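Local coordinates for uncharacterized protein (Helicobacter pylori, PDB 4O5J) that probably binds sialylated glycans as the extracellular adhesion domain of the outer-membrane adhesin SabA, attaching the bacterium to host cells, at residues F283-Y288 against A368-Y372; A291-K295 against V361-L365; I304-F308 against V347-K351. One frame throughout, in Å; residues are numbered along the deposited sequence.

Contact 1. Residues F283-Y288 against A368-Y372; sequences FAKDIY and ARDVY
A backbone hydrogen bond from Ile287 N to Phe283 O (2.8 Å) ties together two residues whose side chains both touch Val371 of the partner helix. No hydrogen bond crosses between 283-288 and 368-372; the two antiparallel turns, inclined at 154°, are joined by carbon contacts. Their axes pass only 8.1 Å apart, a closeness the small side chains of Ala284 and Ala368 permit: Ala368 CB lies 3.8 Å from Ile287 O and also touches Tyr288 CA. Tyr288 carries much of the contact. With its CG anti to the backbone N (chi1 -171°), the ring reaches across the partner turn, where Arg369 CA sits over one face, 4.0 Å from the ring centroid, in a CH-pi contact displaced toward the rim. The arginine's CB and CG continue past CE1 and CZ, and CD comes 3.6 Å from Tyr288 OH, while the guanidinium stands nearly upright to the ring. Tyr288 CD2 in turn lies over a face of Tyr372, 3.4 Å from Tyr372 CD2, with the ring planes inclined at 34°. Lys285 runs alongside Tyr372, its CB 4.0 Å from Tyr372 CE1. Deeper in, Val371 CG1 packs on Ala284 CA at 3.8 Å and is flanked by Phe283 and Ile287; Val60 and Leu64 of helix 57-76 close this side. The grip therefore rests on close fit rather than on directional bonds: the inner side is wholly apolar, the Phe283 ring included, while the two tyrosines and the stems of Lys285 and Arg369 lie toward the more exposed side.

Contact 2. Residues A291-K295 against V361-L365; sequences AQNQK and VDAAL
Lys295 lies across the side chains of both Val361 and Leu365 at about a right angle, its methylenes packing on them while its amino end goes on to Asp362. Lys295 CD touches Leu365 CD2 at 3.7 Å. The chain is extended until a bend at chi4 (-30°), and NZ forms a salt bridge to Asp362 OD1, 3.2 Å away; CE lies at least as close to that oxygen, so the carboxylate meets the end of the chain rather than NZ alone. Leu365 divides its branches: while CD2 serves the lysine, CD1 meets Ala291 CB and Gln292 N, both at 3.6 Å, and Gln292 CG lies against the same methyl, the two side chains passing at a slant. Val361 holds CG1 between its backbone N and carbonyl carbon, where it faces Lys295 CG at 4.1 Å; CG2 reaches Lys295 N and Gln294 OE1, each at 3.9 Å. The Gln294 side chain slants across Val361, and its NE2 donates to Leu67 O on a third helix. Hydrophobic branches thus fill the interface, with the ion pair toward the more exposed side, between antiparallel turns whose axes are 9.3 Å apart. Leu67 of helix 57-76 packs against both Ala291 and Ala364, spanning the pair, and helix 241-268 adjoins 291-295 through Leu259 and Asn263.

Contact 3. Residues I304-F308 against V347-K351; sequences IFNLF and VQTIK
Two CH-pi contacts, one to each phenylalanine of 304-308, mark the junction with 347-351. Val347 CG2 stands over the centre of the Phe308 ring, 3.6 Å from its centroid and only 3° off the normal, so the methyl is almost equally distant from all six ring carbons. Over one face of Phe305 lies Lys351 CB, 3.9 Å from the centroid but offset toward the rim. The extended lysine chain carries this overlap on to CD, which touches Phe305 CZ at 3.7 Å before the amino group continues beyond the ring. Other apolar contacts complete the join. Phe305, its CG anti to the backbone N (chi1 172°), inserts its ring so that CD1 meets Val347 CG1 at 3.9 Å, while its CB touches Ile350 CG2. Ile350 CD1 reaches Ile304 CG2, also at 3.9 Å, the two side chains crossing at about a right angle. In Val347, CG2 sits on Phe308, while CG1 meets chiefly Phe305. Helix 241-268 approaches through Leu253 and Met249, and helix 82-101 through Val90, Ser93 and Asn85. With neither hydrogen bond nor salt bridge across it, this largely buried join of two roughly antiparallel segments, whose directions differ by 133°, depends on dispersion and hydrophobic burial, the lysine contributing its aliphatic stem.

All three contacts join helix 281-309 to helix 343-396. They come in the order 1, 2, 3 along the first helix and in reverse along the second, so contact 3 is nested within the loop closed by contact 2, and that within contact 1. Centres of contacts 1 and 2 lie about 11 Å apart and the two touch, Tyr288 and Ala368 meeting Leu365 and Ala291; the centre of contact 3, nearest the chain's centre, is about 20 Å from that of contact 2 and about 30 Å from that of contact 1. Local axis separations grow from 8.1 to 9.6 Å along this path. Together the contacts make one long antiparallel helix pair within the largely helical adhesion domain.

Contact 1. Residues F283-Y288 against A368-Y372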
loop_
_atom_site.group_PDB
_atom_site.type_symbol
_atom_site.label_atom_id
_atom_site.label_comp_id
_atom_site.label_asym_id
_atom_site.label_seq_id
_atom_site.Cartn_x
_atom_site.Cartn_y
_atom_site.Cartn_z
ATOM N N PHE A 283 20.738 -8.621 20.619
ATOM C CA PHE A 283 20.388 -7.248 20.236
ATOM C C PHE A 283 20.830 -6.973 18.783
ATOM O O PHE A 283 20.071 -6.395 17.961
ATOM C CB PHE A 283 21.060 -6.257 21.191
ATOM C CG PHE A 283 20.922 -4.843 20.766
ATOM C CD1 PHE A 283 19.780 -4.126 21.088
ATOM C CD2 PHE A 283 21.911 -4.233 20.014
ATOM C CE1 PHE A 283 19.629 -2.811 20.683
ATOM C CE2 PHE A 283 21.758 -2.931 19.617
ATOM C CZ PHE A 283 20.610 -2.222 19.940
ATOM N N ALA A 284 22.042 -7.398 18.475
ATOM C CA ALA A 284 22.559 -7.287 17.129
ATOM C C ALA A 284 21.621 -7.856 16.086
ATOM O O ALA A 284 21.347 -7.209 15.074
ATOM C CB ALA A 284 23.865 -7.960 17.022
ATOM N N LYS A 285 21.135 -9.067 16.321
ATOM C CA LYS A 285 20.354 -9.740 15.309
ATOM C C LYS A 285 18.946 -9.138 15.272
ATOM O O LYS A 285 18.314 -9.002 14.215
ATOM C CB LYS A 285 20.322 -11.235 15.610
ATOM C CG LYS A 285 19.494 -11.971 14.617
ATOM C CD LYS A 285 19.156 -13.374 15.037
ATOM C CE LYS A 285 18.093 -13.854 14.054
ATOM N NZ LYS A 285 17.555 -15.176 14.442
ATOM N N ASP A 286 18.483 -8.699 16.430
ATOM C CA ASP A 286 17.105 -8.181 16.533
ATOM C C ASP A 286 16.971 -6.809 15.910
ATOM O O ASP A 286 15.973 -6.550 15.237
ATOM C CB ASP A 286 16.577 -8.152 17.998
ATOM C CG ASP A 286 16.097 -9.554 18.484
ATOM O OD1 ASP A 286 15.885 -10.443 17.603
ATOM O OD2 ASP A 286 15.933 -9.791 19.748
ATOM N N ILE A 287 17.942 -5.920 16.145
ATOM C CA ILE A 287 17.839 -4.582 15.602
ATOM C C ILE A 287 17.903 -4.700 14.076
ATOM O O ILE A 287 17.250 -3.934 13.381
ATOM C CB ILE A 287 18.908 -3.613 16.163
ATOM C CG1 ILE A 287 18.574 -2.166 15.781
ATOM C CG2 ILE A 287 20.314 -3.989 15.706
ATOM C CD1 ILE A 287 19.570 -1.185 16.373
ATOM N N TYR A 288 18.648 -5.688 13.572
ATOM C CA TYR A 288 18.765 -5.849 12.131
ATOM C C TYR A 288 17.436 -6.300 11.504
ATOM O O TYR A 288 16.934 -5.716 10.537
ATOM C CB TYR A 288 19.886 -6.804 11.819
ATOM C CG TYR A 288 20.250 -6.879 10.358
ATOM C CD1 TYR A 288 20.019 -5.810 9.504
ATOM C CD2 TYR A 288 20.886 -7.998 9.844
ATOM C CE1 TYR A 288 20.348 -5.882 8.150
ATOM C CE2 TYR A 288 21.225 -8.079 8.517
ATOM C CZ TYR A 288 20.954 -7.017 7.672
ATOM O OH TYR A 288 21.329 -7.111 6.367
ATOM N N ALA A 368 22.164 -0.698 11.474
ATOM C CA ALA A 368 21.751 -1.996 12.061
ATOM C C ALA A 368 22.536 -3.133 11.398
ATOM O O ALA A 368 22.986 -4.062 12.082
ATOM C CB ALA A 368 20.260 -2.229 11.891
ATOM N N ARG A 369 22.686 -3.063 10.066
ATOM C CA ARG A 369 23.424 -4.070 9.353
ATOM C C ARG A 369 24.869 -4.098 9.859
ATOM O O ARG A 369 25.467 -5.178 10.038
ATOM C CB ARG A 369 23.358 -3.812 7.846
ATOM C CG ARG A 369 24.219 -4.747 6.988
ATOM C CD ARG A 369 23.816 -4.675 5.487
ATOM N NE ARG A 369 23.481 -3.315 5.111
ATOM C CZ ARG A 369 22.317 -2.938 4.532
ATOM N NH1 ARG A 369 21.354 -3.839 4.235
ATOM N NH2 ARG A 369 22.096 -1.649 4.219
ATOM N N ASP A 370 25.447 -2.923 10.109
ATOM C CA ASP A 370 26.839 -2.886 10.585
ATOM C C ASP A 370 26.958 -3.495 11.994
ATOM O O ASP A 370 27.927 -4.199 12.301
ATOM C CB ASP A 370 27.336 -1.454 10.629
ATOM C CG ASP A 370 27.472 -0.810 9.206
ATOM O OD1 ASP A 370 27.615 -1.550 8.181
ATOM O OD2 ASP A 370 27.450 0.452 9.101
ATOM N N VAL A 371 26.004 -3.188 12.865
ATOM C CA VAL A 371 25.957 -3.798 14.224
ATOM C C VAL A 371 25.910 -5.288 14.064
ATOM O O VAL A 371 26.656 -5.996 14.702
ATOM C CB VAL A 371 24.763 -3.282 15.051
ATOM C CG1 VAL A 371 24.529 -4.110 16.340
ATOM C CG2 VAL A 371 24.969 -1.807 15.379
ATOM N N TYR A 372 25.070 -5.777 13.164
ATOM C CA TYR A 372 24.989 -7.211 12.973
ATOM C C TYR A 372 26.254 -7.848 12.387
ATOM O O TYR A 372 26.603 -8.958 12.748
ATOM C CB TYR A 372 23.832 -7.521 12.091
ATOM C CG TYR A 372 23.632 -8.988 11.832
ATOM C CD1 TYR A 372 23.173 -9.850 12.832
ATOM C CD2 TYR A 372 23.880 -9.515 10.566
ATOM C CE1 TYR A 372 22.975 -11.192 12.561
ATOM C CE2 TYR A 372 23.701 -10.853 10.289
ATOM C CZ TYR A 372 23.226 -11.665 11.268
ATOM O OH TYR A 372 23.049 -12.989 10.959
#

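Contact 2. Residues A291-K295 against V361-L365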
loop_
_atom_site.group_PDB
_atom_site.type_symbol
_atom_site.label_atom_id
_atom_site.label_comp_id
_atom_site.label_asym_id
_atom_site.label_seq_id
_atom_site.Cartn_x
_atom_site.Cartn_y
_atom_site.Cartn_z
ATOM N N ALA A 291 14.974 -3.460 11.608
ATOM C CA ALA A 291 15.223 -2.470 10.528
ATOM C C ALA A 291 14.812 -3.012 9.151
ATOM O O ALA A 291 14.101 -2.319 8.414
ATOM C CB ALA A 291 16.693 -2.021 10.560
ATOM N N GLN A 292 15.178 -4.246 8.815
ATOM C CA GLN A 292 14.687 -4.835 7.560
ATOM C C GLN A 292 13.201 -4.805 7.487
ATOM O O GLN A 292 12.623 -4.371 6.463
ATOM C CB GLN A 292 15.145 -6.263 7.425
ATOM C CG GLN A 292 16.625 -6.358 7.197
ATOM C CD GLN A 292 17.112 -7.794 7.266
ATOM O OE1 GLN A 292 17.076 -8.525 6.287
ATOM N NE2 GLN A 292 17.576 -8.193 8.415
ATOM N N ASN A 293 12.541 -5.227 8.571
ATOM C CA ASN A 293 11.053 -5.309 8.554
ATOM C C ASN A 293 10.440 -3.950 8.330
ATOM O O ASN A 293 9.468 -3.826 7.573
ATOM C CB ASN A 293 10.467 -5.901 9.863
ATOM C CG ASN A 293 10.739 -7.371 9.997
ATOM O OD1 ASN A 293 10.976 -8.066 9.020
ATOM N ND2 ASN A 293 10.705 -7.848 11.205
ATOM N N GLN A 294 10.990 -2.926 8.992
ATOM C CA GLN A 294 10.436 -1.604 8.873
ATOM C C GLN A 294 10.682 -1.072 7.436
ATOM O O GLN A 294 9.845 -0.353 6.903
ATOM C CB GLN A 294 11.048 -0.648 9.882
ATOM C CG GLN A 294 10.326 0.692 9.911
ATOM C CD GLN A 294 10.749 1.512 11.131
ATOM O OE1 GLN A 294 11.484 2.532 11.022
ATOM N NE2 GLN A 294 10.310 1.059 12.327
ATOM N N LYS A 295 11.786 -1.446 6.810
ATOM C CA LYS A 295 11.990 -1.056 5.408
ATOM C C LYS A 295 10.944 -1.767 4.515
ATOM O O LYS A 295 10.350 -1.147 3.607
ATOM C CB LYS A 295 13.409 -1.357 4.941
ATOM C CG LYS A 295 13.673 -0.778 3.531
ATOM C CD LYS A 295 14.955 -1.367 2.959
ATOM C CE LYS A 295 15.611 -0.592 1.798
ATOM N NZ LYS A 295 14.624 0.129 0.975
ATOM N N VAL A 361 14.790 5.311 7.048
ATOM C CA VAL A 361 14.902 3.899 7.396
ATOM C C VAL A 361 16.130 3.287 6.727
ATOM O O VAL A 361 16.775 2.409 7.322
ATOM C CB VAL A 361 13.624 3.089 7.082
ATOM C CG1 VAL A 361 13.489 2.776 5.593
ATOM C CG2 VAL A 361 13.613 1.783 7.883
ATOM N N ASP A 362 16.489 3.767 5.522
ATOM C CA ASP A 362 17.706 3.277 4.868
ATOM C C ASP A 362 18.925 3.524 5.672
ATOM O O ASP A 362 19.785 2.663 5.756
ATOM C CB ASP A 362 17.900 3.909 3.494
ATOM C CG ASP A 362 16.865 3.350 2.467
ATOM O OD1 ASP A 362 16.318 2.244 2.667
ATOM O OD2 ASP A 362 16.611 3.993 1.448
ATOM N N ALA A 363 19.030 4.726 6.213
ATOM C CA ALA A 363 20.153 5.095 7.062
ATOM C C ALA A 363 20.120 4.257 8.370
ATOM O O ALA A 363 21.144 3.738 8.801
ATOM C CB ALA A 363 20.143 6.616 7.354
ATOM N N ALA A 364 18.959 4.109 8.985
ATOM C CA ALA A 364 18.897 3.282 10.207
ATOM C C ALA A 364 19.249 1.831 9.906
ATOM O O ALA A 364 20.006 1.225 10.639
ATOM C CB ALA A 364 17.547 3.345 10.869
ATOM N N LEU A 365 18.706 1.298 8.805
ATOM C CA LEU A 365 18.983 -0.071 8.384
ATOM C C LEU A 365 20.497 -0.281 8.195
ATOM O O LEU A 365 21.068 -1.341 8.558
ATOM C CB LEU A 365 18.250 -0.403 7.100
ATOM C CG LEU A 365 18.636 -1.750 6.498
ATOM C CD1 LEU A 365 18.244 -2.863 7.423
ATOM C CD2 LEU A 365 17.906 -1.881 5.189
#

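Contact 3. Residues I304-F308 against V347-K351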
loop_
_atom_site.group_PDB
_atom_site.type_symbol
_atom_site.label_atom_id
_atom_site.label_comp_id
_atom_site.label_asym_id
_atom_site.label_seq_id
_atom_site.Cartn_x
_atom_site.Cartn_y
_atom_site.Cartn_z
ATOM N N ILE A 304 1.813 0.201 -2.868
ATOM C CA ILE A 304 0.432 0.709 -2.993
ATOM C C ILE A 304 0.391 2.041 -3.764
ATOM O O ILE A 304 -0.470 2.247 -4.590
ATOM C CB ILE A 304 -0.236 0.829 -1.602
ATOM C CG1 ILE A 304 -0.582 -0.579 -1.088
ATOM C CG2 ILE A 304 -1.489 1.704 -1.679
ATOM C CD1 ILE A 304 -0.310 -0.646 0.350
ATOM N N PHE A 305 1.318 2.944 -3.465
ATOM C CA PHE A 305 1.390 4.185 -4.202
ATOM C C PHE A 305 1.553 3.896 -5.708
ATOM O O PHE A 305 0.815 4.452 -6.548
ATOM C CB PHE A 305 2.482 5.125 -3.695
ATOM C CG PHE A 305 2.649 6.323 -4.620
ATOM C CD1 PHE A 305 1.686 7.331 -4.657
ATOM C CD2 PHE A 305 3.680 6.384 -5.521
ATOM C CE1 PHE A 305 1.791 8.413 -5.524
ATOM C CE2 PHE A 305 3.809 7.486 -6.396
ATOM C CZ PHE A 305 2.860 8.498 -6.412
ATOM N N ASN A 306 2.473 3.000 -6.048
ATOM C CA ASN A 306 2.706 2.628 -7.448
ATOM C C ASN A 306 1.470 2.075 -8.093
ATOM O O ASN A 306 1.217 2.333 -9.290
ATOM C CB ASN A 306 3.894 1.654 -7.570
ATOM C CG ASN A 306 5.238 2.352 -7.313
ATOM O OD1 ASN A 306 5.306 3.590 -7.301
ATOM N ND2 ASN A 306 6.330 1.560 -7.128
ATOM N N LEU A 307 0.667 1.302 -7.334
ATOM C CA LEU A 307 -0.558 0.736 -7.897
ATOM C C LEU A 307 -1.570 1.853 -8.196
ATOM O O LEU A 307 -2.305 1.768 -9.170
ATOM C CB LEU A 307 -1.184 -0.318 -6.947
ATOM C CG LEU A 307 -0.435 -1.690 -6.990
ATOM C CD1 LEU A 307 -0.765 -2.568 -5.769
ATOM C CD2 LEU A 307 -0.749 -2.374 -8.305
ATOM N N PHE A 308 -1.610 2.896 -7.381
ATOM C CA PHE A 308 -2.501 4.020 -7.633
ATOM C C PHE A 308 -1.969 4.802 -8.856
ATOM O O PHE A 308 -2.732 5.242 -9.693
ATOM C CB PHE A 308 -2.517 4.990 -6.479
ATOM C CG PHE A 308 -3.541 4.656 -5.416
ATOM C CD1 PHE A 308 -4.904 4.818 -5.694
ATOM C CD2 PHE A 308 -3.154 4.190 -4.173
ATOM C CE1 PHE A 308 -5.873 4.499 -4.767
ATOM C CE2 PHE A 308 -4.123 3.916 -3.214
ATOM C CZ PHE A 308 -5.489 4.058 -3.510
ATOM N N VAL A 347 -3.584 9.558 -1.062
ATOM C CA VAL A 347 -2.617 8.932 -1.944
ATOM C C VAL A 347 -1.297 9.722 -1.934
ATOM O O VAL A 347 -0.201 9.139 -1.831
ATOM C CB VAL A 347 -3.161 8.814 -3.387
ATOM C CG1 VAL A 347 -2.045 8.385 -4.357
ATOM C CG2 VAL A 347 -4.334 7.846 -3.399
ATOM N N GLN A 348 -1.397 11.047 -2.002
ATOM C CA GLN A 348 -0.183 11.881 -1.997
ATOM C C GLN A 348 0.539 11.718 -0.671
ATOM O O GLN A 348 1.758 11.712 -0.603
ATOM C CB GLN A 348 -0.520 13.334 -2.216
ATOM C CG GLN A 348 -1.046 13.608 -3.638
ATOM C CD GLN A 348 -0.138 13.052 -4.752
ATOM O OE1 GLN A 348 1.064 13.367 -4.808
ATOM N NE2 GLN A 348 -0.718 12.239 -5.652
ATOM N N THR A 349 -0.228 11.573 0.403
ATOM C CA THR A 349 0.394 11.335 1.715
ATOM C C THR A 349 1.226 10.043 1.731
ATOM O O THR A 349 2.291 10.004 2.376
ATOM C CB THR A 349 -0.655 11.327 2.818
ATOM O OG1 THR A 349 -1.276 12.624 2.865
ATOM C CG2 THR A 349 -0.082 10.966 4.177
ATOM N N ILE A 350 0.752 8.984 1.071
ATOM C CA ILE A 350 1.539 7.766 0.956
ATOM C C ILE A 350 2.860 8.103 0.262
ATOM O O ILE A 350 3.920 7.690 0.703
ATOM C CB ILE A 350 0.861 6.710 0.102
ATOM C CG1 ILE A 350 -0.526 6.404 0.631
ATOM C CG2 ILE A 350 1.697 5.451 0.144
ATOM C CD1 ILE A 350 -1.222 5.330 -0.197
ATOM N N LYS A 351 2.775 8.831 -0.835
ATOM C CA LYS A 351 3.999 9.217 -1.584
ATOM C C LYS A 351 4.960 10.033 -0.704
ATOM O O LYS A 351 6.166 9.764 -0.670
ATOM C CB LYS A 351 3.619 10.035 -2.817
ATOM C CG LYS A 351 4.816 10.584 -3.609
ATOM C CD LYS A 351 4.359 11.500 -4.742
ATOM C CE LYS A 351 5.577 12.145 -5.396
ATOM N NZ LYS A 351 5.046 13.081 -6.383
#